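Local coordinates for protein Cif-like 1 (Burkholderia cenocepacia, PDB 7JQY) that probably acts as a Cif-like epoxide hydrolase of the alpha/beta hydrolase fold, adding water to epoxide rings to give diols, at residues T63-M68 with N205-V210; P149-R154 with T236-F241. The protein carries 1 engineered substitution. All blocks are in the same frame, centred on the assembly; numbering follows the deposited sequence.

Interaction 1. Residues T63-M68 with N205-V210; sequences TWRHVM and NDDIAV
Arg65 and Asp207 reach toward each other from two different backbones. Residues 63-68 form an irregular loop that tightens just before helix 68-73, where Trp64 O accepts from both Val67 N (2.9 Å) and Met68 N (3.0 Å). Residues 205-210 are the first turn and a half of helix 205-215, with Asp207 directed at the loop. The main chains stay well apart, and the long side chain of Arg65 spans most of the gap to the short one of Asp207. In Arg65, CG lies between the backbone N and the carbonyl carbon (chi1 63°), and from there the chain runs extended to NE, sending the guanidinium across. Arg65 NH2 forms a salt bridge with Asp207 OD2 at 3.4 Å, long and oblique, not bidentate, with the two flat groups inclined at 48°. A water completes the link: it lies at the guanidinium edge, in plane, accepts from Arg65 NE at 2.8 Å, and donates to Asp207 OD2 at 2.7 Å. In the alpha/beta hydrolase fold this loop follows strand 50-54 and, starting at His55, carries the HGxP sequence known from epoxide hydrolases, whereas helix 205-215 probably belongs to the helical cap, as in related hydrolases. His66 NE2 shares the same water, and Arg65 CG packs against one face of the imidazole. In this buried setting arginine's five N-H donors and aspartate's two acceptor oxygens serve further partners: Arg65 NH1 bonds to Tyr62 O and Tyr211 OH, NH2 has a second salt bridge to Asp288, and Asp207 OD1 accepts from Tyr62 OH and Gly17 N.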
ATOM      1  N   THR B  63     -10.685  29.571   4.643  1.00 31.71           N
ATOM      2  CA  THR B  63      -9.622  30.467   5.075  1.00 34.02           C
ATOM      3  C   THR B  63     -10.152  31.797   5.602  1.00 33.11           C
ATOM      4  O   THR B  63      -9.447  32.468   6.361  1.00 35.22           O
ATOM      5  CB  THR B  63      -8.614  30.690   3.938  1.00 34.61           C
ATOM      6  OG1 THR B  63      -7.408  31.227   4.481  1.00 33.58           O
ATOM      7  CG2 THR B  63      -9.147  31.645   2.885  1.00 33.02           C
ATOM      8  N   TRP B  64     -11.385  32.166   5.267  1.00 34.57           N
ATOM      9  CA  TRP B  64     -12.001  33.412   5.705  1.00 35.70           C
ATOM     10  C   TRP B  64     -12.797  33.256   6.992  1.00 36.47           C
ATOM     11  O   TRP B  64     -13.561  34.159   7.343  1.00 35.62           O
ATOM     12  CB  TRP B  64     -12.913  33.967   4.606  1.00 37.01           C
ATOM     13  CG  TRP B  64     -12.210  34.125   3.291  1.00 35.49           C
ATOM     14  CD1 TRP B  64     -12.333  33.327   2.203  1.00 37.05           C
ATOM     15  CD2 TRP B  64     -11.263  35.136   2.941  1.00 38.40           C
ATOM     16  NE1 TRP B  64     -11.533  33.777   1.188  1.00 36.00           N
ATOM     17  CE2 TRP B  64     -10.862  34.890   1.614  1.00 37.54           C
ATOM     18  CE3 TRP B  64     -10.711  36.231   3.621  1.00 39.08           C
ATOM     19  CZ2 TRP B  64      -9.932  35.696   0.949  1.00 38.39           C
ATOM     20  CZ3 TRP B  64      -9.786  37.036   2.955  1.00 36.53           C
ATOM     21  CH2 TRP B  64      -9.406  36.761   1.639  1.00 38.57           C
ATOM     22  N   ARG B  65     -12.629  32.133   7.697  1.00 35.61           N
ATOM     23  CA  ARG B  65     -13.504  31.810   8.820  1.00 35.24           C
ATOM     24  C   ARG B  65     -13.457  32.859   9.925  1.00 40.60           C
ATOM     25  O   ARG B  65     -14.471  33.085  10.599  1.00 41.02           O
ATOM     26  CB  ARG B  65     -13.131  30.446   9.386  1.00 35.60           C
ATOM     27  CG  ARG B  65     -11.736  30.390   9.959  1.00 33.57           C
ATOM     28  CD  ARG B  65     -11.270  28.961  10.095  1.00 33.84           C
ATOM     29  NE  ARG B  65      -9.892  28.901  10.557  1.00 33.68           N
ATOM     30  CZ  ARG B  65      -8.839  28.967   9.757  1.00 33.39           C
ATOM     31  NH1 ARG B  65      -9.011  29.094   8.442  1.00 29.14           N
ATOM     32  NH2 ARG B  65      -7.613  28.911  10.279  1.00 30.76           N
ATOM     33  N   HIS B  66     -12.310  33.514  10.120  1.00 36.67           N
ATOM     34  CA  HIS B  66     -12.169  34.512  11.168  1.00 37.49           C
ATOM     35  C   HIS B  66     -12.460  35.917  10.683  1.00 38.21           C
ATOM     36  O   HIS B  66     -12.478  36.842  11.499  1.00 39.12           O
ATOM     37  CB  HIS B  66     -10.749  34.487  11.752  1.00 38.45           C
ATOM     38  CG  HIS B  66     -10.396  33.198  12.424  1.00 39.03           C
ATOM     39  ND1 HIS B  66     -11.077  32.726  13.525  1.00 37.56           N
ATOM     40  CD2 HIS B  66      -9.438  32.279  12.146  1.00 37.98           C
ATOM     41  CE1 HIS B  66     -10.551  31.572  13.900  1.00 37.59           C
ATOM     42  NE2 HIS B  66      -9.554  31.281  13.081  1.00 37.67           N
ATOM     43  N   VAL B  67     -12.721  36.090   9.390  1.00 39.27           N
ATOM     44  CA  VAL B  67     -13.016  37.396   8.823  1.00 37.94           C
ATOM     45  C   VAL B  67     -14.508  37.577   8.559  1.00 41.32           C
ATOM     46  O   VAL B  67     -15.054  38.649   8.819  1.00 42.17           O
ATOM     47  CB  VAL B  67     -12.188  37.595   7.535  1.00 38.32           C
ATOM     48  CG1 VAL B  67     -12.648  38.833   6.784  1.00 40.63           C
ATOM     49  CG2 VAL B  67     -10.698  37.715   7.878  1.00 37.71           C
ATOM     50  N   MET B  68     -15.194  36.530   8.097  1.00 38.66           N
ATOM     51  CA  MET B  68     -16.608  36.665   7.734  1.00 40.64           C
ATOM     52  C   MET B  68     -17.524  37.085   8.880  1.00 40.64           C
ATOM     53  O   MET B  68     -18.496  37.814   8.608  1.00 42.58           O
ATOM     54  CB  MET B  68     -17.110  35.355   7.113  1.00 38.75           C
ATOM     55  CG  MET B  68     -16.276  34.903   5.942  1.00 37.70           C
ATOM     56  SD  MET B  68     -16.363  33.126   5.650  1.00 40.95           S
ATOM     57  CE  MET B  68     -18.100  32.942   5.247  1.00 35.94           C
ATOM     58  N   ASN B 205      -2.495  22.179  13.157  1.00 32.74           N
ATOM     59  CA  ASN B 205      -2.521  21.181  12.097  1.00 32.40           C
ATOM     60  C   ASN B 205      -3.947  20.858  11.677  1.00 34.07           C
ATOM     61  O   ASN B 205      -4.200  20.581  10.498  1.00 33.37           O
ATOM     62  CB  ASN B 205      -1.842  19.892  12.555  1.00 32.90           C
ATOM     63  CG  ASN B 205      -0.348  20.024  12.681  1.00 34.50           C
ATOM     64  OD1 ASN B 205       0.269  20.924  12.107  1.00 33.64           O
ATOM     65  ND2 ASN B 205       0.254  19.108  13.427  1.00 31.34           N
ATOM     66  N   ASP B 206      -4.887  20.868  12.623  1.00 34.17           N
ATOM     67  CA  ASP B 206      -6.259  20.525  12.276  1.00 32.84           C
ATOM     68  C   ASP B 206      -6.848  21.520  11.290  1.00 34.49           C
ATOM     69  O   ASP B 206      -7.634  21.133  10.425  1.00 35.68           O
ATOM     70  CB  ASP B 206      -7.133  20.463  13.527  1.00 36.41           C
ATOM     71  CG  ASP B 206      -6.661  19.422  14.523  1.00 37.16           C
ATOM     72  OD1 ASP B 206      -5.811  18.573  14.162  1.00 36.09           O
ATOM     73  OD2 ASP B 206      -7.135  19.473  15.675  1.00 39.03           O
ATOM     74  N   ASP B 207      -6.444  22.793  11.369  1.00 33.16           N
ATOM     75  CA  ASP B 207      -6.971  23.783  10.431  1.00 32.47           C
ATOM     76  C   ASP B 207      -6.406  23.565   9.031  1.00 33.27           C
ATOM     77  O   ASP B 207      -7.147  23.585   8.044  1.00 31.05           O
ATOM     78  CB  ASP B 207      -6.635  25.196  10.912  1.00 32.66           C
ATOM     79  CG  ASP B 207      -7.610  25.717  11.940  1.00 34.33           C
ATOM     80  OD1 ASP B 207      -8.795  25.299  11.928  1.00 28.92           O
ATOM     81  OD2 ASP B 207      -7.180  26.561  12.753  1.00 25.92           O
ATOM     82  N   ILE B 208      -5.086  23.362   8.925  1.00 33.10           N
ATOM     83  CA  ILE B 208      -4.484  23.136   7.612  1.00 32.39           C
ATOM     84  C   ILE B 208      -5.011  21.840   6.994  1.00 34.53           C
ATOM     85  O   ILE B 208      -5.210  21.759   5.775  1.00 35.45           O
ATOM     86  CB  ILE B 208      -2.944  23.140   7.719  1.00 35.05           C
ATOM     87  CG1 ILE B 208      -2.452  24.381   8.481  1.00 32.32           C
ATOM     88  CG2 ILE B 208      -2.309  23.109   6.333  1.00 34.16           C
ATOM     89  CD1 ILE B 208      -1.052  24.246   9.026  1.00 35.50           C
ATOM     90  N   ALA B 209      -5.297  20.831   7.821  1.00 32.53           N
ATOM     91  CA  ALA B 209      -5.802  19.558   7.303  1.00 35.20           C
ATOM     92  C   ALA B 209      -7.167  19.713   6.637  1.00 31.54           C
ATOM     93  O   ALA B 209      -7.523  18.921   5.759  1.00 32.26           O
ATOM     94  CB  ALA B 209      -5.873  18.522   8.426  1.00 33.54           C
ATOM     95  N   VAL B 210      -7.940  20.724   7.032  1.00 32.79           N
ATOM     96  CA  VAL B 210      -9.198  20.992   6.347  1.00 33.06           C
ATOM     97  C   VAL B 210      -8.941  21.312   4.880  1.00 35.54           C
ATOM     98  O   VAL B 210      -9.631  20.799   3.985  1.00 33.72           O
ATOM     99  CB  VAL B 210      -9.937  22.141   7.050  1.00 32.74           C
ATOM    100  CG1 VAL B 210     -11.168  22.551   6.255  1.00 30.48           C
ATOM    101  CG2 VAL B 210     -10.291  21.741   8.474  1.00 35.38           C
TER
HETATM  102  O   HOH W   1      -8.951  28.508  13.214  1.00 31.42           O

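Interaction 2. Residues P149-R154 with T236-F241; sequences PVPGTR and TRFKAF
Phe238 sets its ring edge against the turn formed by residues 150-153. Pro151 O lies near the plane of that ring, 3.2 Å from Phe238 CD2, so the carbonyl faces the slightly positive rim of the aromatic group. Pro151 CD meets Phe238 CE2 at 3.8 Å, and Val150 CB approaches the same CE2 at 4.0 Å. The ring takes this place because Phe238 CG is anti to its carbonyl carbon (chi1 -85°), which swings it off the helix toward the loop. Gly152 makes the closest backbone approach, its CA 4.9 Å from Lys239 CA, while the aliphatic part of Lys239 lies alongside with CG 4.0 Å from Gly152 CA. Gly152 has a positive phi (96°), which glycine adopts readily, and lacking a side chain it lets the helix come this close. Behind these contacts is a type II beta turn from Val150 to Thr153, with proline and glycine in the two central positions that suit them. Thr153 OG1 fixes the turn by donating to Val150 O at 3.0 Å, almost head-on to the carbonyl (162°), and, as N-cap of helix 154-161, also caps Trp156 N. Helix 231-241 is thus packed against the chain leaving strand 140-146. Phe238 meets Tyr130 edge-to-face and touches Lys98, while Val150 and Pro151 rest on helix 124-135 and Val150 also on Met266 of helix 262-268.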
ATOM      1  N   PRO B 149       1.512  38.671  -5.564  1.00 45.44           N
ATOM      2  CA  PRO B 149       1.420  39.489  -6.781  1.00 46.13           C
ATOM      3  C   PRO B 149       0.698  38.752  -7.900  1.00 48.55           C
ATOM      4  O   PRO B 149       0.720  37.522  -7.980  1.00 48.90           O
ATOM      5  CB  PRO B 149       2.884  39.723  -7.155  1.00 44.16           C
ATOM      6  CG  PRO B 149       3.581  38.486  -6.623  1.00 48.85           C
ATOM      7  CD  PRO B 149       2.881  38.169  -5.330  1.00 44.09           C
ATOM      8  N   VAL B 150       0.089  39.523  -8.799  1.00 46.07           N
ATOM      9  CA  VAL B 150      -0.665  38.925  -9.902  1.00 49.24           C
ATOM     10  C   VAL B 150       0.232  38.853 -11.130  1.00 50.18           C
ATOM     11  O   VAL B 150       1.202  39.618 -11.235  1.00 49.92           O
ATOM     12  CB  VAL B 150      -1.972  39.685 -10.198  1.00 45.84           C
ATOM     13  CG1 VAL B 150      -2.768  39.905  -8.925  1.00 46.89           C
ATOM     14  CG2 VAL B 150      -1.707  40.995 -10.904  1.00 50.25           C
ATOM     15  N   PRO B 151      -0.021  37.934 -12.059  1.00 50.78           N
ATOM     16  CA  PRO B 151       0.804  37.866 -13.268  1.00 51.54           C
ATOM     17  C   PRO B 151       0.761  39.167 -14.063  1.00 54.50           C
ATOM     18  O   PRO B 151      -0.220  39.912 -14.033  1.00 52.67           O
ATOM     19  CB  PRO B 151       0.186  36.711 -14.061  1.00 47.90           C
ATOM     20  CG  PRO B 151      -0.543  35.880 -13.026  1.00 50.17           C
ATOM     21  CD  PRO B 151      -1.021  36.850 -11.993  1.00 47.37           C
ATOM     22  N   GLY B 152       1.856  39.432 -14.780  1.00 55.14           N
ATOM     23  CA  GLY B 152       2.005  40.612 -15.592  1.00 54.64           C
ATOM     24  C   GLY B 152       2.741  41.749 -14.912  1.00 58.16           C
ATOM     25  O   GLY B 152       3.333  42.587 -15.602  1.00 60.42           O
ATOM     26  N   THR B 153       2.722  41.801 -13.584  1.00 57.29           N
ATOM     27  CA  THR B 153       3.434  42.863 -12.898  1.00 54.39           C
ATOM     28  C   THR B 153       4.932  42.562 -12.886  1.00 52.96           C
ATOM     29  O   THR B 153       5.362  41.427 -13.098  1.00 52.23           O
ATOM     30  CB  THR B 153       2.901  43.035 -11.469  1.00 52.09           C
ATOM     31  OG1 THR B 153       3.148  41.847 -10.702  1.00 48.63           O
ATOM     32  CG2 THR B 153       1.411  43.317 -11.501  1.00 53.99           C
ATOM     33  N   ARG B 154       5.740  43.591 -12.607  1.00 56.74           N
ATOM     34  CA  ARG B 154       7.177  43.337 -12.578  1.00 55.42           C
ATOM     35  C   ARG B 154       7.574  42.623 -11.297  1.00 50.73           C
ATOM     36  O   ARG B 154       8.517  41.827 -11.309  1.00 50.73           O
ATOM     37  CB  ARG B 154       7.984  44.623 -12.762  1.00 63.06           C
ATOM     38  CG  ARG B 154       7.469  45.851 -12.049  1.00 66.07           C
ATOM     39  CD  ARG B 154       7.949  47.097 -12.779  1.00 72.63           C
ATOM     40  NE  ARG B 154       8.244  48.193 -11.865  1.00 77.95           N
ATOM     41  CZ  ARG B 154       9.425  48.380 -11.284  1.00 85.46           C
ATOM     42  NH1 ARG B 154       9.609  49.410 -10.467  1.00 88.64           N
ATOM     43  NH2 ARG B 154      10.423  47.535 -11.515  1.00 84.96           N
ATOM     44  N   THR B 236      -0.180  36.701 -20.620  1.00 54.88           N
ATOM     45  CA  THR B 236      -0.583  37.425 -21.821  1.00 53.34           C
ATOM     46  C   THR B 236      -1.844  38.240 -21.569  1.00 55.44           C
ATOM     47  O   THR B 236      -1.919  39.420 -21.930  1.00 55.84           O
ATOM     48  CB  THR B 236      -0.819  36.434 -22.967  1.00 52.82           C
ATOM     49  OG1 THR B 236       0.249  35.481 -23.011  1.00 54.77           O
ATOM     50  CG2 THR B 236      -0.922  37.148 -24.299  1.00 56.06           C
ATOM     51  N   ARG B 237      -2.849  37.625 -20.942  1.00 52.02           N
ATOM     52  CA  ARG B 237      -4.119  38.317 -20.764  1.00 54.03           C
ATOM     53  C   ARG B 237      -3.988  39.480 -19.787  1.00 54.09           C
ATOM     54  O   ARG B 237      -4.525  40.568 -20.032  1.00 54.58           O
ATOM     55  CB  ARG B 237      -5.196  37.323 -20.312  1.00 52.15           C
ATOM     56  CG  ARG B 237      -6.577  37.924 -20.235  1.00 52.30           C
ATOM     57  CD  ARG B 237      -7.156  38.129 -21.622  1.00 51.62           C
ATOM     58  NE  ARG B 237      -8.497  38.694 -21.563  1.00 52.93           N
ATOM     59  CZ  ARG B 237      -9.609  37.969 -21.637  1.00 55.32           C
ATOM     60  NH1 ARG B 237      -9.531  36.651 -21.777  1.00 53.28           N
ATOM     61  NH2 ARG B 237     -10.797  38.558 -21.577  1.00 56.59           N
ATOM     62  N   PHE B 238      -3.227  39.290 -18.703  1.00 51.36           N
ATOM     63  CA  PHE B 238      -3.132  40.322 -17.669  1.00 52.31           C
ATOM     64  C   PHE B 238      -2.312  41.520 -18.130  1.00 55.41           C
ATOM     65  O   PHE B 238      -2.628  42.665 -17.782  1.00 53.20           O
ATOM     66  CB  PHE B 238      -2.518  39.737 -16.395  1.00 53.24           C
ATOM     67  CG  PHE B 238      -3.507  39.064 -15.505  1.00 52.90           C
ATOM     68  CD1 PHE B 238      -4.622  38.430 -16.038  1.00 51.28           C
ATOM     69  CD2 PHE B 238      -3.329  39.073 -14.133  1.00 51.16           C
ATOM     70  CE1 PHE B 238      -5.538  37.812 -15.219  1.00 50.91           C
ATOM     71  CE2 PHE B 238      -4.241  38.458 -13.304  1.00 50.76           C
ATOM     72  CZ  PHE B 238      -5.350  37.821 -13.845  1.00 49.08           C
ATOM     73  N   LYS B 239      -1.266  41.274 -18.921  1.00 55.66           N
ATOM     74  CA  LYS B 239      -0.455  42.364 -19.459  1.00 59.21           C
ATOM     75  C   LYS B 239      -1.314  43.312 -20.284  1.00 61.31           C
ATOM     76  O   LYS B 239      -1.098  44.531 -20.285  1.00 60.70           O
ATOM     77  CB  LYS B 239       0.664  41.770 -20.324  1.00 59.10           C
ATOM     78  CG  LYS B 239       1.726  40.995 -19.555  1.00 62.17           C
ATOM     79  CD  LYS B 239       2.611  40.136 -20.471  1.00 66.27           C
ATOM     80  CE  LYS B 239       4.108  40.212 -20.234  1.00 69.32           C
ATOM     81  NZ  LYS B 239       4.675  38.848 -20.518  1.00 70.96           N
ATOM     82  N   ALA B 240      -2.273  42.753 -21.018  1.00 57.96           N
ATOM     83  CA  ALA B 240      -3.253  43.563 -21.731  1.00 59.23           C
ATOM     84  C   ALA B 240      -4.175  44.299 -20.769  1.00 60.28           C
ATOM     85  O   ALA B 240      -4.538  45.457 -21.009  1.00 60.31           O
ATOM     86  CB  ALA B 240      -4.059  42.686 -22.694  1.00 54.79           C
ATOM     87  N   PHE B 241      -4.563  43.651 -19.669  1.00 58.05           N
ATOM     88  CA  PHE B 241      -5.440  44.299 -18.698  1.00 57.10           C
ATOM     89  C   PHE B 241      -4.789  45.540 -18.085  1.00 59.01           C
ATOM     90  O   PHE B 241      -5.482  46.510 -17.755  1.00 58.56           O
ATOM     91  CB  PHE B 241      -5.806  43.319 -17.574  1.00 57.12           C
ATOM     92  CG  PHE B 241      -6.866  42.294 -17.938  1.00 55.58           C
ATOM     93  CD1 PHE B 241      -7.760  42.514 -18.985  1.00 56.74           C
ATOM     94  CD2 PHE B 241      -6.971  41.112 -17.211  1.00 54.02           C
ATOM     95  CE1 PHE B 241      -8.734  41.569 -19.297  1.00 53.39           C
ATOM     96  CE2 PHE B 241      -7.937  40.159 -17.515  1.00 54.04           C
ATOM     97  CZ  PHE B 241      -8.823  40.388 -18.558  1.00 55.45           C
TER

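Along the chain the two contacts interleave: 63-68, then 149-154, then 205-210, then 236-241. Their centres are 29 Å apart on opposite sides of the chain's centre, and their nearest atoms about 13 Å apart, so they do not touch. Both join a loop that follows a strand of the central sheet (50-54 for interaction 1, 140-146 for interaction 2) to a helix from the strand-free run between strands 140-146 and 250-255. Helix 205-215 is probably part of the cap, so interaction 1 joins cap to core. Helix 231-241 closes the run and packs beside helices 98-111 and 124-135, so interaction 2 lies within the layer of helices flanking the sheet.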